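Local coordinates for ribonuclease (Nicotiana glutinosa, PDB 1IYB), which probably cleaves RNA as a member of the ribonuclease T2 family and binds guanosine-5'-monophosphate at a guanine-recognition site, at residues 10-15 with 178-183; 154-159 with 186-191; 29-34 with 81-86. All blocks are in the same frame, centred on the assembly; numbering follows the deposited sequence.

Interaction 1. Residues 10-15 with 178-183; sequences FFYFVQ and YICVDG
Phe11 and Val181 face each other as a hydrogen-bonded pair of two antiparallel strands, and Phe13 with Ile179 repeats the arrangement two residues further along. Four backbone bonds result. Phe11 N reaches Val181 O at 2.9 Å and Phe13 N reaches Ile179 O at 2.7 Å; the return bonds are Val181 N to Phe11 O and Ile179 N to Phe13 O. Between them, Cys180 CA leans on Phe11 O at 3.3 Å in a CA-H...O contact.

The aromatic interactions lie on the sheet face that carries Tyr12, Val14, Tyr178 and Cys180. The edge of Tyr178 points into the face of Tyr12, a T-shaped pair with planes at 85°, CD2 of Tyr178 standing 3.7 Å from CG of Tyr12. Phe10 CE1 lies over the opposite face of Tyr12. Val14 runs beside Tyr178 and rests CG2 on its ring in a CH-pi contact, 4.0 Å from the centroid.

Sulfur adds a third kind of contact. With its SG anti to the carbonyl carbon (chi1 -70°), Cys180 approaches the Phe10 and Tyr12 rings obliquely, Cys180 SG lying 3.4 Å from Tyr12 CD2; the same sulfur forms a disulfide with Cys191.

On the other face Phe11 CB packs on Val181 CB at 4.0 Å, while Phe13 and Val181 also touch Leu121 of helix 111-124. The strands are the central pair of the four-stranded antiparallel sheet of this ribonuclease T2 fold. Phe11, Phe13, Ile179 and Val181 thus pair across the contact, alternate residues of 10-15 turn to strand 41-48, and Tyr178, Phe10 and Cys180 probably restrict rotation of the Tyr12 ring.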
loop_
_atom_site.group_PDB
_atom_site.type_symbol
_atom_site.label_atom_id
_atom_site.label_comp_id
_atom_site.label_asym_id
_atom_site.label_seq_id
_atom_site.Cartn_x
_atom_site.Cartn_y
_atom_site.Cartn_z
ATOM N N PHE A 10 -5.652 3.460 -16.139
ATOM C CA PHE A 10 -7.114 3.500 -16.171
ATOM C C PHE A 10 -7.664 3.518 -14.746
ATOM O O PHE A 10 -6.895 3.466 -13.789
ATOM C CB PHE A 10 -7.644 2.267 -16.917
ATOM C CG PHE A 10 -7.382 0.968 -16.206
ATOM C CD1 PHE A 10 -8.290 0.471 -15.272
ATOM C CD2 PHE A 10 -6.217 0.245 -16.452
ATOM C CE1 PHE A 10 -8.038 -0.724 -14.593
ATOM C CE2 PHE A 10 -5.957 -0.947 -15.780
ATOM C CZ PHE A 10 -6.869 -1.435 -14.848
ATOM N N PHE A 11 -8.986 3.604 -14.603
ATOM C CA PHE A 11 -9.599 3.596 -13.273
ATOM C C PHE A 11 -10.499 2.389 -13.078
ATOM O O PHE A 11 -11.114 1.897 -14.022
ATOM C CB PHE A 11 -10.549 4.779 -13.026
ATOM C CG PHE A 11 -9.938 6.142 -13.139
ATOM C CD1 PHE A 11 -9.894 6.800 -14.364
ATOM C CD2 PHE A 11 -9.523 6.822 -11.996
ATOM C CE1 PHE A 11 -9.457 8.122 -14.450
ATOM C CE2 PHE A 11 -9.081 8.142 -12.069
ATOM C CZ PHE A 11 -9.050 8.795 -13.299
ATOM N N TYR A 12 -10.584 1.935 -11.835
ATOM C CA TYR A 12 -11.526 0.887 -11.460
ATOM C C TYR A 12 -12.578 1.683 -10.692
ATOM O O TYR A 12 -12.234 2.395 -9.743
ATOM C CB TYR A 12 -10.928 -0.123 -10.476
ATOM C CG TYR A 12 -10.159 -1.282 -11.073
ATOM C CD1 TYR A 12 -8.933 -1.660 -10.533
ATOM C CD2 TYR A 12 -10.661 -2.018 -12.146
ATOM C CE1 TYR A 12 -8.218 -2.736 -11.041
ATOM C CE2 TYR A 12 -9.949 -3.107 -12.667
ATOM C CZ TYR A 12 -8.726 -3.454 -12.106
ATOM O OH TYR A 12 -7.991 -4.508 -12.601
ATOM N N PHE A 13 -13.840 1.619 -11.109
ATOM C CA PHE A 13 -14.896 2.287 -10.351
ATOM C C PHE A 13 -15.466 1.127 -9.544
ATOM O O PHE A 13 -16.066 0.205 -10.103
ATOM C CB PHE A 13 -15.966 2.893 -11.265
ATOM C CG PHE A 13 -17.147 3.447 -10.517
ATOM C CD1 PHE A 13 -16.974 4.399 -9.512
ATOM C CD2 PHE A 13 -18.432 2.999 -10.798
ATOM C CE1 PHE A 13 -18.069 4.894 -8.796
ATOM C CE2 PHE A 13 -19.530 3.490 -10.086
ATOM C CZ PHE A 13 -19.349 4.436 -9.087
ATOM N N VAL A 14 -15.261 1.174 -8.230
ATOM C CA VAL A 14 -15.664 0.090 -7.341
ATOM C C VAL A 14 -16.860 0.374 -6.445
ATOM O O VAL A 14 -16.902 1.393 -5.759
ATOM C CB VAL A 14 -14.464 -0.300 -6.442
ATOM C CG1 VAL A 14 -14.784 -1.552 -5.638
ATOM C CG2 VAL A 14 -13.224 -0.506 -7.304
ATOM N N GLN A 15 -17.823 -0.545 -6.457
ATOM C CA GLN A 15 -19.020 -0.436 -5.627
ATOM C C GLN A 15 -19.113 -1.657 -4.716
ATOM O O GLN A 15 -18.758 -2.769 -5.116
ATOM C CB GLN A 15 -20.275 -0.347 -6.496
ATOM C CG GLN A 15 -20.359 0.919 -7.321
ATOM C CD GLN A 15 -21.705 1.064 -8.002
ATOM O OE1 GLN A 15 -22.732 1.217 -7.336
ATOM N NE2 GLN A 15 -21.712 1.006 -9.329
ATOM N N TYR A 178 -16.476 -4.224 -10.002
ATOM C CA TYR A 178 -15.544 -3.298 -10.644
ATOM C C TYR A 178 -15.913 -3.007 -12.098
ATOM O O TYR A 178 -16.183 -3.925 -12.876
ATOM C CB TYR A 178 -14.128 -3.894 -10.634
ATOM C CG TYR A 178 -13.491 -4.121 -9.277
ATOM C CD1 TYR A 178 -14.129 -4.874 -8.288
ATOM C CD2 TYR A 178 -12.214 -3.633 -9.007
ATOM C CE1 TYR A 178 -13.505 -5.132 -7.064
ATOM C CE2 TYR A 178 -11.581 -3.887 -7.791
ATOM C CZ TYR A 178 -12.230 -4.635 -6.826
ATOM O OH TYR A 178 -11.597 -4.888 -5.630
ATOM N N ILE A 179 -15.901 -1.730 -12.464
ATOM C CA ILE A 179 -16.190 -1.299 -13.832
ATOM C C ILE A 179 -15.019 -0.403 -14.227
ATOM O O ILE A 179 -14.622 0.462 -13.453
ATOM C CB ILE A 179 -17.497 -0.479 -13.908
ATOM C CG1 ILE A 179 -18.672 -1.323 -13.406
ATOM C CG2 ILE A 179 -17.737 -0.009 -15.338
ATOM C CD1 ILE A 179 -18.895 -2.586 -14.193
ATOM N N CYS A 180 -14.460 -0.600 -15.418
ATOM C CA CYS A 180 -13.318 0.215 -15.823
ATOM C C CYS A 180 -13.640 1.495 -16.593
ATOM O O CYS A 180 -14.568 1.541 -17.403
ATOM C CB CYS A 180 -12.312 -0.655 -16.594
ATOM S SG CYS A 180 -11.507 -1.831 -15.460
ATOM N N VAL A 181 -12.868 2.542 -16.299
ATOM C CA VAL A 181 -13.011 3.854 -16.926
ATOM C C VAL A 181 -11.655 4.226 -17.524
ATOM O O VAL A 181 -10.617 3.953 -16.923
ATOM C CB VAL A 181 -13.409 4.928 -15.884
ATOM C CG1 VAL A 181 -13.639 6.268 -16.567
ATOM C CG2 VAL A 181 -14.654 4.488 -15.135
ATOM N N ASP A 182 -11.653 4.848 -18.699
ATOM C CA ASP A 182 -10.390 5.211 -19.336
ATOM C C ASP A 182 -9.596 6.238 -18.526
ATOM O O ASP A 182 -10.156 6.971 -17.709
ATOM C CB ASP A 182 -10.638 5.742 -20.750
ATOM C CG ASP A 182 -10.903 7.225 -20.773
ATOM O OD1 ASP A 182 -11.912 7.662 -20.185
ATOM O OD2 ASP A 182 -10.088 7.955 -21.381
ATOM N N GLY A 183 -8.287 6.273 -18.766
ATOM C CA GLY A 183 -7.404 7.188 -18.060
ATOM C C GLY A 183 -7.784 8.658 -18.069
ATOM O O GLY A 183 -7.432 9.391 -17.145
#

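Interaction 2. Residues 154-159 with 186-191; sequences SAIGYA and SNLIEC
Leu188 lays its CB over one face of the Tyr158 ring, a CH-pi contact 4.0 Å from the centroid. Tyr158 CG stands anti to the carbonyl carbon (chi1 -62°), which swings the ring across the 186-191 backbone, so that CD2 comes within 3.5 Å of Ile189 C and the Glu190 N lies at the ring edge. The apolar patch is extended weakly by Ile156 CD1, 4.5 Å from Leu188 CD1, and Leu188 continues inward to Ile179, Val181 and Leu121.

Gly157, with positive phi, is where the chain leaves helix 145-156, and the loop that follows packs at the surface against the segment beyond strand 172-182, in which Ile189 keeps a backbone hydrogen bond to Cys180 of that strand.

Polar contacts flank the ring. Glu190, bent at chi2 (-71°), folds its carboxylate back to the other loop: Ala159 N donates to OE2 at 3.2 Å, meeting it on the syn side, 18° out of the carboxylate plane. One water donates to both Ala159 O and Glu190 OE2 while accepting from Cys191 N at 2.8 Å. A second water joins Tyr158 OH, 2.7 Å away, to the carbonyl O of Leu188.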
loop_
_atom_site.group_PDB
_atom_site.type_symbol
_atom_site.label_atom_id
_atom_site.label_comp_id
_atom_site.label_asym_id
_atom_site.label_seq_id
_atom_site.Cartn_x
_atom_site.Cartn_y
_atom_site.Cartn_z
ATOM N N SER A 154 -24.676 -6.983 -20.534
ATOM C CA SER A 154 -25.778 -6.702 -21.446
ATOM C C SER A 154 -26.365 -5.315 -21.200
ATOM O O SER A 154 -26.840 -4.658 -22.129
ATOM C CB SER A 154 -26.884 -7.751 -21.289
ATOM O OG SER A 154 -26.422 -9.036 -21.656
ATOM N N ALA A 155 -26.324 -4.873 -19.949
ATOM C CA ALA A 155 -26.876 -3.578 -19.580
ATOM C C ALA A 155 -25.997 -2.375 -19.900
ATOM O O ALA A 155 -26.461 -1.417 -20.519
ATOM C CB ALA A 155 -27.231 -3.574 -18.094
ATOM N N ILE A 156 -24.736 -2.412 -19.482
ATOM C CA ILE A 156 -23.845 -1.282 -19.714
ATOM C C ILE A 156 -22.918 -1.431 -20.915
ATOM O O ILE A 156 -22.287 -0.460 -21.335
ATOM C CB ILE A 156 -22.996 -0.978 -18.459
ATOM C CG1 ILE A 156 -21.970 -2.087 -18.227
ATOM C CG2 ILE A 156 -23.906 -0.846 -17.247
ATOM C CD1 ILE A 156 -21.036 -1.809 -17.066
ATOM N N GLY A 157 -22.825 -2.642 -21.458
ATOM C CA GLY A 157 -21.987 -2.859 -22.626
ATOM C C GLY A 157 -20.533 -3.212 -22.374
ATOM O O GLY A 157 -19.742 -3.299 -23.319
ATOM N N TYR A 158 -20.175 -3.414 -21.108
ATOM C CA TYR A 158 -18.807 -3.762 -20.729
ATOM C C TYR A 158 -18.813 -4.871 -19.683
ATOM O O TYR A 158 -19.741 -4.968 -18.878
ATOM C CB TYR A 158 -18.075 -2.530 -20.179
ATOM C CG TYR A 158 -17.942 -1.414 -21.186
ATOM C CD1 TYR A 158 -19.003 -0.544 -21.439
ATOM C CD2 TYR A 158 -16.774 -1.265 -21.933
ATOM C CE1 TYR A 158 -18.904 0.446 -22.415
ATOM C CE2 TYR A 158 -16.665 -0.282 -22.908
ATOM C CZ TYR A 158 -17.735 0.568 -23.145
ATOM O OH TYR A 158 -17.637 1.526 -24.129
ATOM N N ALA A 159 -17.775 -5.702 -19.699
ATOM C CA ALA A 159 -17.656 -6.814 -18.760
ATOM C C ALA A 159 -17.126 -6.334 -17.410
ATOM O O ALA A 159 -16.073 -5.706 -17.334
ATOM C CB ALA A 159 -16.725 -7.875 -19.329
ATOM N N SER A 186 -13.080 10.005 -19.159
ATOM C CA SER A 186 -14.187 10.403 -20.020
ATOM C C SER A 186 -15.212 9.326 -20.356
ATOM O O SER A 186 -16.400 9.622 -20.496
ATOM C CB SER A 186 -13.639 10.982 -21.326
ATOM O OG SER A 186 -12.773 12.076 -21.078
ATOM N N ASN A 187 -14.767 8.081 -20.477
ATOM C CA ASN A 187 -15.681 7.007 -20.847
ATOM C C ASN A 187 -15.298 5.644 -20.288
ATOM O O ASN A 187 -14.160 5.422 -19.865
ATOM C CB ASN A 187 -15.746 6.919 -22.372
ATOM C CG ASN A 187 -14.388 6.655 -22.996
ATOM O OD1 ASN A 187 -13.907 5.519 -23.014
ATOM N ND2 ASN A 187 -13.750 7.709 -23.496
ATOM N N LEU A 188 -16.261 4.729 -20.288
ATOM C CA LEU A 188 -16.017 3.377 -19.812
ATOM C C LEU A 188 -15.156 2.659 -20.841
ATOM O O LEU A 188 -15.143 3.024 -22.018
ATOM C CB LEU A 188 -17.330 2.603 -19.654
ATOM C CG LEU A 188 -18.374 3.141 -18.679
ATOM C CD1 LEU A 188 -19.508 2.134 -18.540
ATOM C CD2 LEU A 188 -17.729 3.397 -17.329
ATOM N N ILE A 189 -14.439 1.638 -20.387
ATOM C CA ILE A 189 -13.593 0.831 -21.261
ATOM C C ILE A 189 -13.568 -0.589 -20.722
ATOM O O ILE A 189 -13.919 -0.832 -19.566
ATOM C CB ILE A 189 -12.127 1.331 -21.294
ATOM C CG1 ILE A 189 -11.502 1.203 -19.900
ATOM C CG2 ILE A 189 -12.071 2.760 -21.795
ATOM C CD1 ILE A 189 -10.004 1.408 -19.881
ATOM N N GLU A 190 -13.164 -1.535 -21.560
ATOM C CA GLU A 190 -13.052 -2.911 -21.109
ATOM C C GLU A 190 -11.833 -2.892 -20.199
ATOM O O GLU A 190 -10.876 -2.162 -20.455
ATOM C CB GLU A 190 -12.794 -3.857 -22.283
ATOM C CG GLU A 190 -13.950 -4.002 -23.258
ATOM C CD GLU A 190 -15.125 -4.777 -22.692
ATOM O OE1 GLU A 190 -16.032 -5.115 -23.482
ATOM O OE2 GLU A 190 -15.152 -5.049 -21.472
ATOM N N CYS A 191 -11.868 -3.680 -19.134
ATOM C CA CYS A 191 -10.750 -3.732 -18.204
ATOM C C CYS A 191 -9.544 -4.440 -18.814
ATOM O O CYS A 191 -9.657 -5.567 -19.286
ATOM C CB CYS A 191 -11.154 -4.468 -16.933
ATOM S SG CYS A 191 -12.362 -3.629 -15.856
HETATM O O HOH W 1 -15.009 1.891 -24.776
HETATM O O HOH W 2 -14.047 -5.512 -19.010
#

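Interaction 3. Residues 29-34 with 81-86; sequences CYPKTG and PTLACP. With 5GP (guanosine-5'-monophosphate), chain C.
Cys29 and Cys85 both carry SG anti to the carbonyl carbon (chi1 -75° and -71°), which turns the two sulfurs onto each other; the disulfide closes at 2.0 Å with a near-perpendicular chi3 of 94°. In Thr82 it is OG1 that stands opposite the backbone N, and this directs the hydroxyl to the bound guanosine-5'-monophosphate.

Beside the disulfide, Cys29 N donates to Leu83 O at 2.9 Å, its approach lying well above the carbonyl plane. In return Leu83 CA makes a CA-H...O contact of 3.2 Å with Cys29 O. A water lies within hydrogen-bonding distance of Cys29 O and of Ala84 O, 2.7 Å from the latter.

The 81-86 loop forms part of the guanine-binding site of this T2-family ribonuclease. Thr82 OG1 donates to N7 of the nucleotide at 2.8 Å, and Leu83 N to its O6, also at 2.8 Å, so a side chain and a neighbouring backbone amide together read two acceptors on one edge of the base. Ala84 N also donates a weak bond to Thr82 OG1, and Ala84 CB lies 3.7 Å from N7. Gln16, His96, Lys100 and His101 hold the nucleotide elsewhere.

Pro31, which begins a type I beta turn ending at Gly34, packs against the loop: its CG comes to 3.2 Å from Thr82 O and lies alongside the ring of Pro81. The Leu83 methyl CD2 reaches the edge of Tyr30, where it meets CD1.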
loop_
_atom_site.group_PDB
_atom_site.type_symbol
_atom_site.label_atom_id
_atom_site.label_comp_id
_atom_site.label_asym_id
_atom_site.label_seq_id
_atom_site.Cartn_x
_atom_site.Cartn_y
_atom_site.Cartn_z
ATOM N N CYS A 29 -20.878 -0.990 11.176
ATOM C CA CYS A 29 -21.736 -0.029 11.862
ATOM C C CYS A 29 -22.413 0.883 10.850
ATOM O O CYS A 29 -21.769 1.362 9.916
ATOM C CB CYS A 29 -20.909 0.833 12.822
ATOM S SG CYS A 29 -20.396 -0.015 14.349
ATOM N N TYR A 30 -23.709 1.120 11.025
ATOM C CA TYR A 30 -24.419 2.006 10.113
ATOM C C TYR A 30 -23.999 3.443 10.404
ATOM O O TYR A 30 -23.569 3.757 11.517
ATOM C CB TYR A 30 -25.937 1.909 10.306
ATOM C CG TYR A 30 -26.546 0.544 10.073
ATOM C CD1 TYR A 30 -25.961 -0.374 9.199
ATOM C CD2 TYR A 30 -27.741 0.190 10.692
ATOM C CE1 TYR A 30 -26.559 -1.614 8.951
ATOM C CE2 TYR A 30 -28.345 -1.039 10.453
ATOM C CZ TYR A 30 -27.751 -1.934 9.584
ATOM O OH TYR A 30 -28.359 -3.146 9.352
ATOM N N PRO A 31 -24.101 4.331 9.405
ATOM C CA PRO A 31 -23.729 5.735 9.611
ATOM C C PRO A 31 -24.611 6.290 10.730
ATOM O O PRO A 31 -25.635 5.694 11.066
ATOM C CB PRO A 31 -24.040 6.379 8.261
ATOM C CG PRO A 31 -23.827 5.253 7.296
ATOM C CD PRO A 31 -24.464 4.083 8.000
ATOM N N LYS A 32 -24.223 7.424 11.303
ATOM C CA LYS A 32 -24.999 8.012 12.391
ATOM C C LYS A 32 -26.460 8.249 12.027
ATOM O O LYS A 32 -27.340 8.171 12.887
ATOM C CB LYS A 32 -24.379 9.336 12.833
ATOM C CG LYS A 32 -22.983 9.207 13.408
ATOM C CD LYS A 32 -22.542 10.518 14.029
ATOM C CE LYS A 32 -21.147 10.416 14.608
ATOM N NZ LYS A 32 -20.764 11.686 15.285
ATOM N N THR A 33 -26.706 8.538 10.753
ATOM C CA THR A 33 -28.055 8.810 10.264
ATOM C C THR A 33 -28.957 7.585 10.079
ATOM O O THR A 33 -30.146 7.733 9.774
ATOM C CB THR A 33 -28.002 9.606 8.938
ATOM O OG1 THR A 33 -27.136 8.939 8.007
ATOM C CG2 THR A 33 -27.478 11.015 9.190
ATOM N N GLY A 34 -28.402 6.388 10.262
ATOM C CA GLY A 34 -29.200 5.180 10.135
ATOM C C GLY A 34 -28.798 4.204 9.047
ATOM O O GLY A 34 -27.825 4.410 8.318
ATOM N N PRO A 81 -21.992 5.773 1.546
ATOM C CA PRO A 81 -21.982 5.594 3.001
ATOM C C PRO A 81 -20.806 4.796 3.541
ATOM O O PRO A 81 -20.223 3.966 2.837
ATOM C CB PRO A 81 -23.308 4.887 3.268
ATOM C CG PRO A 81 -23.469 4.034 2.042
ATOM C CD PRO A 81 -23.077 4.989 0.925
ATOM N N THR A 82 -20.464 5.061 4.797
ATOM C CA THR A 82 -19.400 4.330 5.467
ATOM C C THR A 82 -20.080 3.299 6.363
ATOM O O THR A 82 -21.108 3.586 6.988
ATOM C CB THR A 82 -18.508 5.246 6.336
ATOM O OG1 THR A 82 -17.535 4.441 7.013
ATOM C CG2 THR A 82 -19.338 5.998 7.374
ATOM N N LEU A 83 -19.522 2.094 6.403
ATOM C CA LEU A 83 -20.080 1.023 7.217
ATOM C C LEU A 83 -19.085 0.558 8.277
ATOM O O LEU A 83 -19.253 -0.499 8.875
ATOM C CB LEU A 83 -20.493 -0.152 6.325
ATOM C CG LEU A 83 -21.656 0.136 5.374
ATOM C CD1 LEU A 83 -21.838 -1.027 4.409
ATOM C CD2 LEU A 83 -22.927 0.370 6.178
ATOM N N ALA A 84 -18.053 1.361 8.510
ATOM C CA ALA A 84 -17.039 1.029 9.507
ATOM C C ALA A 84 -17.494 1.442 10.911
ATOM O O ALA A 84 -18.370 2.292 11.067
ATOM C CB ALA A 84 -15.722 1.718 9.159
ATOM N N CYS A 85 -16.897 0.835 11.932
ATOM C CA CYS A 85 -17.244 1.153 13.314
ATOM C C CYS A 85 -16.197 2.053 13.964
ATOM O O CYS A 85 -15.007 1.928 13.685
ATOM C CB CYS A 85 -17.369 -0.123 14.145
ATOM S SG CYS A 85 -18.817 -1.162 13.780
ATOM N N PRO A 86 -16.631 2.969 14.847
ATOM C CA PRO A 86 -18.023 3.193 15.249
ATOM C C PRO A 86 -18.774 4.001 14.192
ATOM O O PRO A 86 -18.160 4.533 13.269
ATOM C CB PRO A 86 -17.874 3.949 16.564
ATOM C CG PRO A 86 -16.676 4.791 16.305
ATOM C CD PRO A 86 -15.720 3.826 15.628
HETATM P P 5GP C . -9.142 0.981 -0.347
HETATM O O1P 5GP C . -7.752 0.853 -0.794
HETATM O O2P 5GP C . -9.858 2.136 -1.020
HETATM O O3P 5GP C . -9.916 -0.365 -0.569
HETATM O "O5'" 5GP C . -9.274 1.238 1.265
HETATM C "C5'" 5GP C . -10.583 1.222 1.946
HETATM C "C4'" 5GP C . -10.516 1.487 3.469
HETATM O "O4'" 5GP C . -11.619 2.452 3.775
HETATM C "C3'" 5GP C . -10.782 0.347 4.448
HETATM O "O3'" 5GP C . -9.634 -0.434 4.746
HETATM C "C2'" 5GP C . -11.320 1.035 5.708
HETATM O "O2'" 5GP C . -10.262 1.454 6.596
HETATM C "C1'" 5GP C . -12.105 2.205 5.137
HETATM N N9 5GP C . -13.601 2.182 5.185
HETATM C C8 5GP C . -14.471 3.005 5.866
HETATM N N7 5GP C . -15.750 2.800 5.625
HETATM C C5 5GP C . -15.708 1.740 4.698
HETATM C C6 5GP C . -16.801 1.068 4.056
HETATM O O6 5GP C . -18.002 1.280 4.184
HETATM N N1 5GP C . -16.339 0.039 3.177
HETATM C C2 5GP C . -14.995 -0.267 2.974
HETATM N N2 5GP C . -14.787 -1.276 2.103
HETATM N N3 5GP C . -13.967 0.362 3.574
HETATM C C4 5GP C . -14.400 1.355 4.425
HETATM O O HOH W 3 -20.300 3.989 10.115
#

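Overall arrangement
Only interaction 1 is truly buried. It joins two strands of the sheet, whereas interaction 2 lies at the surface and relies on one tyrosine face, a glutamate and bridging waters. These two are neighbours, their centres about 9 Å apart: a probable hydrogen bond from Asp182 N to Asn187 O and the packing of Asp182 on Ile189 connect strand and following loop, besides the disulfide. Interaction 3, partly buried, sits on the opposite side of the chain's centre, its centre about 25 Å from that of interaction 1 and 31 Å from that of interaction 2. There two loops share a disulfide within the contact itself, and Leu83 N is turned to the guanine, while Leu83 O still bonds the partner loop.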